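Local coordinates for protein prephenate dehydrogenase (Corynebacterium glutamicum ATCC 13032, PDB 3KTD) that probably catalyses the NAD(P)+-dependent oxidative decarboxylation of prephenate to 4-hydroxyphenylpyruvate, a step towards tyrosine, at residues Ser42-Ala47 / Phe52-Asp57; Phe151-Asp156 / Ser162-Ile167; Pro313-His318 / Leu328-Thr333. All blocks are in the same frame, centred on the assembly; numbering follows the deposited sequence.

Contact 1: residues Ser42-Ala47 / Phe52-Asp57; sequences SGAKSA and FDVSAD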
loop_
_atom_site.group_PDB
_atom_site.type_symbol
_atom_site.label_atom_id
_atom_site.label_comp_id
_atom_site.label_asym_id
_atom_site.label_seq_id
_atom_site.Cartn_x
_atom_site.Cartn_y
_atom_site.Cartn_z
ATOM N N SER A 42 25.422 -20.121 -17.182
ATOM C CA SER A 42 26.101 -19.299 -16.159
ATOM C C SER A 42 25.557 -19.565 -14.752
ATOM O O SER A 42 26.315 -19.850 -13.822
ATOM C CB SER A 42 25.919 -17.798 -16.449
ATOM O OG SER A 42 26.454 -17.420 -17.705
ATOM N N GLY A 43 24.239 -19.444 -14.609
ATOM C CA GLY A 43 23.555 -19.658 -13.333
ATOM C C GLY A 43 23.784 -21.033 -12.727
ATOM O O GLY A 43 23.977 -21.153 -11.517
ATOM N N ALA A 44 23.755 -22.069 -13.564
ATOM C CA ALA A 44 24.013 -23.434 -13.106
ATOM C C ALA A 44 25.410 -23.500 -12.506
ATOM O O ALA A 44 25.582 -23.881 -11.349
ATOM C CB ALA A 44 23.874 -24.431 -14.258
ATOM N N LYS A 45 26.391 -23.088 -13.304
ATOM C CA LYS A 45 27.806 -23.058 -12.918
ATOM C C LYS A 45 28.011 -22.332 -11.592
ATOM O O LYS A 45 28.772 -22.799 -10.734
ATOM C CB LYS A 45 28.605 -22.354 -14.022
ATOM C CG LYS A 45 30.128 -22.301 -13.860
ATOM C CD LYS A 45 30.790 -23.670 -14.049
ATOM C CE LYS A 45 32.238 -23.517 -14.529
ATOM N NZ LYS A 45 32.966 -22.460 -13.773
ATOM N N SER A 46 27.327 -21.194 -11.440
ATOM C CA SER A 46 27.427 -20.362 -10.237
ATOM C C SER A 46 26.947 -21.113 -8.998
ATOM O O SER A 46 27.632 -21.119 -7.972
ATOM C CB SER A 46 26.607 -19.067 -10.385
ATOM O OG SER A 46 27.058 -18.271 -11.462
ATOM N N ALA A 47 25.766 -21.725 -9.103
ATOM C CA ALA A 47 25.185 -22.501 -8.011
ATOM C C ALA A 47 26.006 -23.763 -7.705
ATOM O O ALA A 47 26.197 -24.099 -6.540
ATOM C CB ALA A 47 23.749 -22.864 -8.323
ATOM N N PHE A 52 25.825 -26.125 -4.436
ATOM C CA PHE A 52 24.536 -26.721 -4.815
ATOM C C PHE A 52 24.632 -27.713 -5.973
ATOM O O PHE A 52 25.575 -27.683 -6.748
ATOM C CB PHE A 52 23.539 -25.622 -5.159
ATOM C CG PHE A 52 23.346 -24.630 -4.064
ATOM C CD1 PHE A 52 22.619 -24.961 -2.940
ATOM C CD2 PHE A 52 23.895 -23.370 -4.149
ATOM C CE1 PHE A 52 22.439 -24.049 -1.917
ATOM C CE2 PHE A 52 23.715 -22.441 -3.127
ATOM C CZ PHE A 52 22.985 -22.785 -2.011
ATOM N N ASP A 53 23.641 -28.592 -6.080
ATOM C CA ASP A 53 23.604 -29.628 -7.122
ATOM C C ASP A 53 22.651 -29.194 -8.253
ATOM O O ASP A 53 21.454 -29.467 -8.224
ATOM C CB ASP A 53 23.195 -30.973 -6.498
ATOM C CG ASP A 53 23.169 -32.105 -7.505
ATOM O OD1 ASP A 53 23.285 -31.803 -8.710
ATOM O OD2 ASP A 53 23.021 -33.286 -7.102
ATOM N N VAL A 54 23.211 -28.520 -9.257
ATOM C CA VAL A 54 22.426 -27.900 -10.324
ATOM C C VAL A 54 22.967 -28.249 -11.709
ATOM O O VAL A 54 24.162 -28.453 -11.882
ATOM C CB VAL A 54 22.409 -26.357 -10.143
ATOM C CG1 VAL A 54 21.635 -25.688 -11.249
ATOM C CG2 VAL A 54 21.822 -25.981 -8.786
ATOM N N SER A 55 22.069 -28.318 -12.688
ATOM C CA SER A 55 22.420 -28.633 -14.074
ATOM C C SER A 55 21.699 -27.690 -15.035
ATOM O O SER A 55 20.728 -27.034 -14.664
ATOM C CB SER A 55 22.050 -30.088 -14.392
ATOM O OG SER A 55 22.285 -30.407 -15.756
ATOM N N ALA A 56 22.199 -27.593 -16.260
ATOM C CA ALA A 56 21.547 -26.788 -17.290
ATOM C C ALA A 56 21.061 -27.709 -18.406
ATOM O O ALA A 56 20.684 -27.255 -19.484
ATOM C CB ALA A 56 22.497 -25.715 -17.823
ATOM N N ASP A 57 21.041 -29.005 -18.102
ATOM C CA ASP A 57 20.650 -30.054 -19.029
ATOM C C ASP A 57 19.277 -30.592 -18.587
ATOM O O ASP A 57 19.189 -31.471 -17.720
ATOM C CB ASP A 57 21.724 -31.146 -18.996
ATOM C CG ASP A 57 21.514 -32.221 -20.040
ATOM O OD1 ASP A 57 20.403 -32.317 -20.599
ATOM O OD2 ASP A 57 22.467 -32.996 -20.292
#
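V54 stands up from its strand like a fork with a prong for each of two alanines one helical turn apart. Its CG1, anti to the backbone N (chi1 179°), reaches A44 and lies 3.8 Å from A44 CA. The other methyl, CG2, turns towards A47 and meets A47 CB at 3.7 Å. With so little bulk on this flank of helix 41-49, the branched valine can come close to the helix backbone. The fit also works in reverse. A44 CB is the knob that enters a shallow dip in the strand, bounded by V54 CG1, the carbonyl carbon of S55 and A56 CB; the two methyl carbons, A44 CB and A56 CB, are 4.0 Å apart. Together these pieces form the return leg of a beta-alpha-beta unit of the Rossmann-type nucleotide-binding domain: strand 34-37, helix 41-49, then strand 54-55 at the edge of the sheet, where S55 bonds through its backbone to G36 and N38. At the other end of the contact the packing gives way to a polar link. F52 N donates to A47 O at 2.9 Å. CG of F52 lies beside the backbone N (chi1 -56°), which keeps the ring next to the bonded carbonyl; A47 O sits at the ring edge, near its plane, 3.4 Å from F52 CD2. Beyond A47, the ring wedges against H28, edge-to-face, and against W134 and L24. D53 and S55, flanking V54, point away from the helix: D53 makes a salt bridge with R64, while S55 OG accepts from D57 N at 3.0 Å in an ST turn, just ahead of helix 58-67, where D57 is the N-cap and its OD1 takes the N-H of A60.

Contact 2: residues Phe151-Asp156 / Ser162-Ile167; sequences FDQLFD and STWISI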
loop_
_atom_site.group_PDB
_atom_site.type_symbol
_atom_site.label_atom_id
_atom_site.label_comp_id
_atom_site.label_asym_id
_atom_site.label_seq_id
_atom_site.Cartn_x
_atom_site.Cartn_y
_atom_site.Cartn_z
ATOM N N PHE A 151 -5.842 -29.733 -3.234
ATOM C CA PHE A 151 -6.356 -31.077 -2.978
ATOM C C PHE A 151 -7.649 -31.363 -3.760
ATOM O O PHE A 151 -8.515 -32.090 -3.287
ATOM C CB PHE A 151 -6.596 -31.272 -1.466
ATOM C CG PHE A 151 -7.628 -30.333 -0.872
ATOM C CD1 PHE A 151 -7.268 -29.064 -0.434
ATOM C CD2 PHE A 151 -8.950 -30.728 -0.729
ATOM C CE1 PHE A 151 -8.216 -28.206 0.118
ATOM C CE2 PHE A 151 -9.903 -29.872 -0.181
ATOM C CZ PHE A 151 -9.537 -28.612 0.241
ATOM N N ASP A 152 -7.772 -30.825 -4.967
ATOM C CA ASP A 152 -9.014 -30.982 -5.737
ATOM C C ASP A 152 -9.317 -32.445 -6.069
ATOM O O ASP A 152 -10.482 -32.851 -6.076
ATOM C CB ASP A 152 -8.975 -30.175 -7.041
ATOM C CG ASP A 152 -8.727 -28.699 -6.812
ATOM O OD1 ASP A 152 -7.567 -28.330 -6.518
ATOM O OD2 ASP A 152 -9.687 -27.911 -6.952
ATOM N N GLN A 153 -8.266 -33.226 -6.332
ATOM C CA GLN A 153 -8.407 -34.634 -6.704
ATOM C C GLN A 153 -9.231 -35.448 -5.700
ATOM O O GLN A 153 -9.860 -36.436 -6.075
ATOM C CB GLN A 153 -7.040 -35.299 -6.905
ATOM C CG GLN A 153 -6.286 -34.914 -8.192
ATOM C CD GLN A 153 -5.447 -33.656 -8.047
ATOM O OE1 GLN A 153 -5.789 -32.752 -7.288
ATOM N NE2 GLN A 153 -4.343 -33.593 -8.785
ATOM N N LEU A 154 -9.227 -35.037 -4.436
ATOM C CA LEU A 154 -10.008 -35.717 -3.407
ATOM C C LEU A 154 -11.499 -35.447 -3.482
ATOM O O LEU A 154 -12.262 -36.234 -2.945
ATOM C CB LEU A 154 -9.518 -35.331 -2.007
ATOM C CG LEU A 154 -8.077 -35.722 -1.667
ATOM C CD1 LEU A 154 -7.712 -35.172 -0.306
ATOM C CD2 LEU A 154 -7.866 -37.240 -1.732
ATOM N N PHE A 155 -11.921 -34.355 -4.125
ATOM C CA PHE A 155 -13.354 -33.972 -4.156
ATOM C C PHE A 155 -13.992 -33.727 -5.524
ATOM O O PHE A 155 -15.171 -33.409 -5.589
ATOM C CB PHE A 155 -13.584 -32.732 -3.284
ATOM C CG PHE A 155 -13.373 -32.988 -1.831
ATOM C CD1 PHE A 155 -14.422 -33.435 -1.037
ATOM C CD2 PHE A 155 -12.116 -32.823 -1.260
ATOM C CE1 PHE A 155 -14.228 -33.698 0.306
ATOM C CE2 PHE A 155 -11.912 -33.077 0.087
ATOM C CZ PHE A 155 -12.973 -33.516 0.870
ATOM N N ASP A 156 -13.240 -33.864 -6.608
ATOM C CA ASP A 156 -13.804 -33.683 -7.945
ATOM C C ASP A 156 -13.875 -35.044 -8.636
ATOM O O ASP A 156 -13.653 -36.083 -7.998
ATOM C CB ASP A 156 -12.995 -32.641 -8.753
ATOM C CG ASP A 156 -11.596 -33.128 -9.154
ATOM O OD1 ASP A 156 -11.195 -34.249 -8.765
ATOM O OD2 ASP A 156 -10.899 -32.374 -9.875
ATOM N N SER A 162 -3.790 -44.237 -3.399
ATOM C CA SER A 162 -2.803 -43.905 -2.361
ATOM C C SER A 162 -1.523 -43.218 -2.863
ATOM O O SER A 162 -0.920 -42.424 -2.133
ATOM C CB SER A 162 -2.421 -45.159 -1.563
ATOM O OG SER A 162 -1.532 -45.979 -2.302
ATOM N N THR A 163 -1.098 -43.520 -4.086
ATOM C CA THR A 163 0.116 -42.914 -4.623
ATOM C C THR A 163 -0.038 -41.384 -4.689
ATOM O O THR A 163 0.914 -40.657 -4.408
ATOM C CB THR A 163 0.489 -43.484 -6.007
ATOM O OG1 THR A 163 -0.589 -43.257 -6.920
ATOM C CG2 THR A 163 0.771 -44.989 -5.923
ATOM N N TRP A 164 -1.236 -40.902 -5.029
ATOM C CA TRP A 164 -1.489 -39.459 -5.048
ATOM C C TRP A 164 -1.428 -38.888 -3.642
ATOM O O TRP A 164 -0.862 -37.824 -3.432
ATOM C CB TRP A 164 -2.833 -39.088 -5.689
ATOM C CG TRP A 164 -2.969 -37.591 -5.828
ATOM C CD1 TRP A 164 -2.552 -36.829 -6.876
ATOM C CD2 TRP A 164 -3.518 -36.679 -4.867
ATOM N NE1 TRP A 164 -2.818 -35.499 -6.637
ATOM C CE2 TRP A 164 -3.407 -35.380 -5.409
ATOM C CE3 TRP A 164 -4.084 -36.833 -3.598
ATOM C CZ2 TRP A 164 -3.845 -34.243 -4.731
ATOM C CZ3 TRP A 164 -4.521 -35.702 -2.922
ATOM C CH2 TRP A 164 -4.395 -34.421 -3.490
ATOM N N ILE A 165 -2.013 -39.585 -2.677
ATOM C CA ILE A 165 -1.959 -39.136 -1.289
ATOM C C ILE A 165 -0.491 -38.999 -0.863
ATOM O O ILE A 165 -0.131 -38.064 -0.155
ATOM C CB ILE A 165 -2.749 -40.081 -0.335
ATOM C CG1 ILE A 165 -4.252 -40.041 -0.665
ATOM C CG2 ILE A 165 -2.540 -39.676 1.123
ATOM C CD1 ILE A 165 -5.130 -40.979 0.170
ATOM N N SER A 166 0.353 -39.916 -1.333
ATOM C CA SER A 166 1.782 -39.902 -1.015
ATOM C C SER A 166 2.520 -38.688 -1.594
ATOM O O SER A 166 3.431 -38.154 -0.961
ATOM C CB SER A 166 2.429 -41.198 -1.515
ATOM O OG SER A 166 3.834 -41.119 -1.475
ATOM N N ILE A 167 2.153 -38.280 -2.807
ATOM C CA ILE A 167 2.742 -37.091 -3.434
ATOM C C ILE A 167 2.291 -35.846 -2.671
ATOM O O ILE A 167 3.089 -34.961 -2.355
ATOM C CB ILE A 167 2.318 -36.947 -4.901
ATOM C CG1 ILE A 167 2.932 -38.062 -5.749
ATOM C CG2 ILE A 167 2.756 -35.597 -5.453
ATOM C CD1 ILE A 167 2.322 -38.169 -7.139
#
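D152 O takes two backbone N-H groups, from F155 N at 2.9 Å and from D156 N at 3.0 Å, and so ties up the turn that offers F151, Q153 and L154 to the indole of W164. This turn follows strand 146-149 of the Rossmann-type domain and leads round to helix 162-177, from which W164 reaches back with CG anti to its backbone N (chi1 -173°). Q153 lies over one indole face: its CB makes a CH-pi contact with the six-membered ring, 4.1 Å from the centroid and 19° off the normal. The chain of Q153 bends at chi2 and carries the amide across the ring, the two planes 43° apart. L154 approaches obliquely, CG 3.8 Å from W164 CZ3, while F151 CA sits at the edge of the ring, 3.9 Å from W164 CH2. The ring of W168 also meets the indole. The two nitrogens Q153 NE2 and W164 NE1 come within 3.3 Å, but both are donors and do not bond to each other; instead Q153 NE2 gives its N-H to Q117 O and W164 NE1 gives its own to Y120 O.

Contact 3: residues Pro313-His318 / Leu328-Thr333; sequences PVLRLH and LIHAET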
loop_
_atom_site.group_PDB
_atom_site.type_symbol
_atom_site.label_atom_id
_atom_site.label_comp_id
_atom_site.label_asym_id
_atom_site.label_seq_id
_atom_site.Cartn_x
_atom_site.Cartn_y
_atom_site.Cartn_z
ATOM N N PRO A 313 -5.890 -19.930 12.446
ATOM C CA PRO A 313 -6.135 -21.163 13.184
ATOM C C PRO A 313 -5.323 -22.309 12.609
ATOM O O PRO A 313 -4.873 -22.229 11.473
ATOM C CB PRO A 313 -7.635 -21.403 12.994
ATOM C CG PRO A 313 -8.008 -20.625 11.801
ATOM C CD PRO A 313 -7.116 -19.434 11.794
ATOM N N VAL A 314 -5.148 -23.363 13.392
ATOM C CA VAL A 314 -4.324 -24.490 12.987
ATOM C C VAL A 314 -5.039 -25.824 13.213
ATOM O O VAL A 314 -5.373 -26.172 14.339
ATOM C CB VAL A 314 -2.959 -24.465 13.726
ATOM C CG1 VAL A 314 -3.153 -24.201 15.204
ATOM C CG2 VAL A 314 -2.189 -25.756 13.499
ATOM N N LEU A 315 -5.290 -26.545 12.120
ATOM C CA LEU A 315 -5.875 -27.880 12.166
ATOM C C LEU A 315 -4.803 -28.923 11.913
ATOM O O LEU A 315 -3.952 -28.751 11.038
ATOM C CB LEU A 315 -6.977 -28.045 11.118
ATOM C CG LEU A 315 -8.407 -27.747 11.564
ATOM C CD1 LEU A 315 -8.499 -26.432 12.344
ATOM C CD2 LEU A 315 -9.332 -27.747 10.348
ATOM N N ARG A 316 -4.866 -30.010 12.680
ATOM C CA ARG A 316 -3.939 -31.132 12.553
ATOM C C ARG A 316 -4.616 -32.273 11.800
ATOM O O ARG A 316 -5.545 -32.895 12.309
ATOM C CB ARG A 316 -3.471 -31.595 13.945
ATOM C CG ARG A 316 -2.416 -30.674 14.570
ATOM C CD ARG A 316 -2.394 -30.708 16.099
ATOM N NE ARG A 316 -2.178 -32.042 16.660
ATOM C CZ ARG A 316 -1.934 -32.296 17.950
ATOM N NH1 ARG A 316 -1.847 -31.307 18.838
ATOM N NH2 ARG A 316 -1.753 -33.555 18.354
ATOM N N LEU A 317 -4.162 -32.532 10.579
ATOM C CA LEU A 317 -4.714 -33.622 9.781
ATOM C C LEU A 317 -4.003 -34.913 10.126
ATOM O O LEU A 317 -2.854 -34.897 10.546
ATOM C CB LEU A 317 -4.548 -33.359 8.287
ATOM C CG LEU A 317 -4.995 -31.992 7.776
ATOM C CD1 LEU A 317 -4.913 -31.963 6.260
ATOM C CD2 LEU A 317 -6.397 -31.662 8.249
ATOM N N HIS A 318 -4.697 -36.029 9.940
ATOM C CA HIS A 318 -4.116 -37.345 10.147
ATOM C C HIS A 318 -4.422 -38.182 8.915
ATOM O O HIS A 318 -5.304 -39.040 8.954
ATOM C CB HIS A 318 -4.697 -38.009 11.401
ATOM C CG HIS A 318 -4.456 -37.243 12.663
ATOM N ND1 HIS A 318 -5.333 -36.286 13.133
ATOM C CD2 HIS A 318 -3.441 -37.294 13.559
ATOM C CE1 HIS A 318 -4.868 -35.781 14.262
ATOM N NE2 HIS A 318 -3.721 -36.374 14.542
ATOM N N LEU A 328 -9.705 -30.918 5.337
ATOM C CA LEU A 328 -9.102 -30.042 4.328
ATOM C C LEU A 328 -10.077 -28.950 3.879
ATOM O O LEU A 328 -9.671 -27.806 3.687
ATOM C CB LEU A 328 -8.629 -30.848 3.124
ATOM C CG LEU A 328 -7.391 -31.699 3.387
ATOM C CD1 LEU A 328 -7.171 -32.730 2.287
ATOM C CD2 LEU A 328 -6.182 -30.776 3.540
ATOM N N ILE A 329 -11.353 -29.306 3.714
ATOM C CA ILE A 329 -12.401 -28.328 3.367
ATOM C C ILE A 329 -12.649 -27.383 4.553
ATOM O O ILE A 329 -12.854 -26.180 4.379
ATOM C CB ILE A 329 -13.741 -29.018 2.966
ATOM C CG1 ILE A 329 -13.582 -29.799 1.661
ATOM C CG2 ILE A 329 -14.840 -28.000 2.781
ATOM C CD1 ILE A 329 -14.872 -30.392 1.147
ATOM N N HIS A 330 -12.618 -27.949 5.756
ATOM C CA HIS A 330 -12.797 -27.188 6.982
ATOM C C HIS A 330 -11.660 -26.171 7.109
ATOM O O HIS A 330 -11.881 -25.041 7.525
ATOM C CB HIS A 330 -12.867 -28.148 8.183
ATOM C CG HIS A 330 -13.350 -27.518 9.457
ATOM N ND1 HIS A 330 -12.995 -27.997 10.703
ATOM C CD2 HIS A 330 -14.157 -26.452 9.683
ATOM C CE1 HIS A 330 -13.566 -27.257 11.638
ATOM N NE2 HIS A 330 -14.272 -26.309 11.045
ATOM N N ALA A 331 -10.452 -26.562 6.712
ATOM C CA ALA A 331 -9.301 -25.661 6.749
ATOM C C ALA A 331 -9.420 -24.573 5.684
ATOM O O ALA A 331 -9.033 -23.424 5.915
ATOM C CB ALA A 331 -8.020 -26.439 6.555
ATOM N N GLU A 332 -9.950 -24.953 4.523
ATOM C CA GLU A 332 -10.140 -24.039 3.399
ATOM C C GLU A 332 -11.101 -22.907 3.768
ATOM O O GLU A 332 -10.809 -21.737 3.528
ATOM C CB GLU A 332 -10.691 -24.809 2.198
ATOM C CG GLU A 332 -10.847 -24.008 0.906
ATOM C CD GLU A 332 -11.771 -24.701 -0.092
ATOM O OE1 GLU A 332 -13.005 -24.632 0.087
ATOM O OE2 GLU A 332 -11.273 -25.312 -1.060
ATOM N N THR A 333 -12.245 -23.271 4.341
ATOM C CA THR A 333 -13.268 -22.309 4.735
ATOM C C THR A 333 -12.743 -21.321 5.775
ATOM O O THR A 333 -13.092 -20.134 5.767
ATOM C CB THR A 333 -14.483 -23.028 5.350
ATOM O OG1 THR A 333 -14.858 -24.133 4.517
ATOM C CG2 THR A 333 -15.663 -22.057 5.522
#
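L317 and L328 meet at the buried end of this contact, their side chains crossing at about a right angle, with L317 CD1 3.8 Å from L328 CG and CD2 of L328 also against it. L328 starts off pointing away from the strand. With CG anti to its carbonyl carbon (chi1 -72°), it curls back so that CD2 arrives at the leucine opposite, while the rest of its surroundings include L154 and P184. One turn further along, A331 is small enough to bring the helix close to the strand: L315 CD2 rests 4.2 Å from A331 CB and 4.0 Å from A331 N. I338 of strand 337-340 touches both L317 and A331 and closes this inner side. The axes of strand 314-317 and of the helical segment 328-333 run nearly antiparallel (167°), 9.4 Å apart at their closest, as expected within the beta-alpha-beta unit built from strand 314-317, helix 324-334 and strand 337-340.

Towards solvent the contact thins to one methyl against an exposed ring. Here the same L315 CD2 meets the imidazole of H330 obliquely, 3.7 Å from ND1, and the two side chains cross rather than lie along one another. H330 ND1 has a weak hydrogen bond to Q327 OE1, back along its own helix.

No hydrogen bond passes between the strand and the helix. L315 makes backbone bonds with R337 and E339, and L317 with F341, along the neighbouring parallel strand, so the contact between helix and strand is carried mainly by apolar packing of leucine and alanine side chains, which has no strong directional preference.

How the contacts relate
Contacts 1 and 2 belong to the nucleotide-binding domain but sit far apart, centres about 33 Å from each other; contact 1 lies at the edge strand 54-55, contact 2 near the other end of the sheet. Contact 1 adjoins helix 18-29 and the loop before it, a glycine-rich turn consistent with NAD(P) binding. Contact 3, its centre about 38 Å from that of contact 1, comes from the C-terminal beta-alpha-beta unit and packs directly on contact 2, their centres about 16 Å apart: F155 CE1 lies 3.5 Å from I329 CD1, and L154 CD1 3.6 Å from L328 CD1. A PEG molecule, probably from crystallisation, accompanies contact 2, about 5 Å from the L154 side chain.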